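Local coordinates for Tol-Pal system protein TolB (Acinetobacter baumannii, PDB 7MX5) that probably works in the periplasm as part of the Tol-Pal system, which helps the outer membrane invaginate during cell division and keeps it intact, at residues A[33-36]-A[37-40]. Numbering follows the deposited sequence.
Sequences ETDL and NRSG
Asp-35 and Arg-38 run side by side in the same direction, and a single carboxylate oxygen joins them: OD1 of Asp-35 lies 2.8 Å from NH2 of Arg-38 and 3.1 Å from its NE. Carboxylate and guanidinium planes stand nearly perpendicular, 85° apart, so this salt bridge is not the flat, two-oxygen kind, and both hydrogen bonds are bent and weak. CG of Arg-38, set between its backbone N and carbonyl carbon (chi1 74°), lies 3.2 Å from O of Asp-35, and the extended chain then brings NE and NH2 to OD1. The other oxygen, OD2, is held by His-115 and Ser-118 of helix 110-126, while NH1 of Arg-38 reaches Thr-157.

Asn-37 lies alongside Glu-33, pointing the same way. Its ND2 bonds to O of Glu-33 at 2.9 Å, and its backbone N approaches the same oxygen at 3.2 Å from the opposite face of the carbonyl plane. ND2 also binds Ser-44 O, tying the helix to strand 43-45. Ser-39 turns its hydroxyl back to the helix, OG donating to O of Leu-36 over 2.9 Å while accepting from N of Arg-41. The bond from Arg-38 N to Asp-35 O has i to i+3 spacing, and Gly-40 follows with positive phi. These backbone and side-chain bonds close the C-terminal end of helix 29-37, and the chain turns toward strand 43-45 in the mixed alpha/beta amino-terminal domain of TolB.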
ATOM      1  N   GLU A  33     -10.974 -17.086   1.438  1.00 42.04           N
ATOM      2  CA  GLU A  33     -12.069 -16.741   0.537  1.00 45.86           C
ATOM      3  C   GLU A  33     -12.297 -15.236   0.487  1.00 50.88           C
ATOM      4  O   GLU A  33     -12.657 -14.696  -0.565  1.00 43.11           O
ATOM      5  CB  GLU A  33     -13.344 -17.465   0.971  1.00 51.54           C
ATOM      6  CG  GLU A  33     -14.572 -17.144   0.135  1.00 56.51           C
ATOM      7  CD  GLU A  33     -15.828 -17.788   0.685  1.00 54.44           C
ATOM      8  OE1 GLU A  33     -15.718 -18.569   1.653  1.00 52.44           O
ATOM      9  OE2 GLU A  33     -16.924 -17.514   0.154  1.00 57.17           O
ATOM     10  N   THR A  34     -12.085 -14.544   1.608  1.00 44.73           N
ATOM     11  CA  THR A  34     -12.233 -13.092   1.618  1.00 52.05           C
ATOM     12  C   THR A  34     -11.088 -12.415   0.873  1.00 43.63           C
ATOM     13  O   THR A  34     -11.303 -11.431   0.156  1.00 43.74           O
ATOM     14  CB  THR A  34     -12.312 -12.581   3.057  1.00 50.92           C
ATOM     15  OG1 THR A  34     -13.306 -13.324   3.775  1.00 51.63           O
ATOM     16  CG2 THR A  34     -12.671 -11.103   3.078  1.00 40.75           C
ATOM     17  N   ASP A  35      -9.866 -12.926   1.033  1.00 41.15           N
ATOM     18  CA  ASP A  35      -8.725 -12.356   0.323  1.00 49.13           C
ATOM     19  C   ASP A  35      -8.887 -12.508  -1.184  1.00 46.21           C
ATOM     20  O   ASP A  35      -8.695 -11.550  -1.941  1.00 45.18           O
ATOM     21  CB  ASP A  35      -7.429 -13.019   0.791  1.00 37.47           C
ATOM     22  CG  ASP A  35      -7.052 -12.637   2.208  1.00 43.17           C
ATOM     23  OD1 ASP A  35      -7.491 -11.566   2.679  1.00 46.82           O
ATOM     24  OD2 ASP A  35      -6.311 -13.411   2.851  1.00 40.32           O
ATOM     25  N   LEU A  36      -9.248 -13.712  -1.636  1.00 44.93           N
ATOM     26  CA  LEU A  36      -9.418 -13.947  -3.066  1.00 45.26           C
ATOM     27  C   LEU A  36     -10.499 -13.050  -3.656  1.00 41.54           C
ATOM     28  O   LEU A  36     -10.401 -12.645  -4.820  1.00 43.39           O
ATOM     29  CB  LEU A  36      -9.749 -15.418  -3.318  1.00 31.99           C
ATOM     30  CG  LEU A  36      -8.635 -16.420  -3.004  1.00 44.73           C
ATOM     31  CD1 LEU A  36      -8.878 -17.740  -3.716  1.00 35.71           C
ATOM     32  CD2 LEU A  36      -7.273 -15.850  -3.380  1.00 44.76           C
ATOM     33  N   ASN A  37     -11.526 -12.723  -2.873  1.00 39.23           N
ATOM     34  CA  ASN A  37     -12.576 -11.826  -3.338  1.00 53.97           C
ATOM     35  C   ASN A  37     -12.156 -10.363  -3.322  1.00 45.23           C
ATOM     36  O   ASN A  37     -12.867  -9.528  -3.893  1.00 44.49           O
ATOM     37  CB  ASN A  37     -13.840 -12.010  -2.496  1.00 44.15           C
ATOM     38  CG  ASN A  37     -14.762 -13.074  -3.059  1.00 55.42           C
ATOM     39  OD1 ASN A  37     -15.312 -12.920  -4.150  1.00 60.05           O
ATOM     40  ND2 ASN A  37     -14.933 -14.163  -2.318  1.00 60.52           N
ATOM     41  N   ARG A  38     -11.033 -10.030  -2.686  1.00 42.50           N
ATOM     42  CA  ARG A  38     -10.495  -8.676  -2.715  1.00 46.73           C
ATOM     43  C   ARG A  38      -9.190  -8.594  -3.502  1.00 44.67           C
ATOM     44  O   ARG A  38      -8.438  -7.624  -3.360  1.00 39.06           O
ATOM     45  CB  ARG A  38     -10.313  -8.138  -1.292  1.00 38.38           C
ATOM     46  CG  ARG A  38      -9.140  -8.714  -0.512  1.00 56.98           C
ATOM     47  CD  ARG A  38      -8.906  -7.914   0.765  1.00 54.63           C
ATOM     48  NE  ARG A  38      -8.068  -8.622   1.726  1.00 50.47           N
ATOM     49  CZ  ARG A  38      -6.778  -8.381   1.914  1.00 49.22           C
ATOM     50  NH1 ARG A  38      -6.138  -7.456   1.217  1.00 60.36           N
ATOM     51  NH2 ARG A  38      -6.113  -9.083   2.827  1.00 43.50           N
ATOM     52  N   SER A  39      -8.919  -9.589  -4.347  1.00 43.68           N
ATOM     53  CA  SER A  39      -7.713  -9.618  -5.163  1.00 51.72           C
ATOM     54  C   SER A  39      -7.777  -8.686  -6.365  1.00 42.20           C
ATOM     55  O   SER A  39      -6.737  -8.424  -6.979  1.00 35.40           O
ATOM     56  CB  SER A  39      -7.446 -11.045  -5.650  1.00 45.04           C
ATOM     57  OG  SER A  39      -8.421 -11.447  -6.598  1.00 37.13           O
ATOM     58  N   GLY A  40      -8.959  -8.185  -6.718  1.00 46.03           N
ATOM     59  CA  GLY A  40      -9.113  -7.379  -7.910  1.00 52.97           C
ATOM     60  C   GLY A  40      -9.036  -8.142  -9.213  1.00 49.48           C
ATOM     61  O   GLY A  40      -9.181  -7.531 -10.278  1.00 60.90           O
TER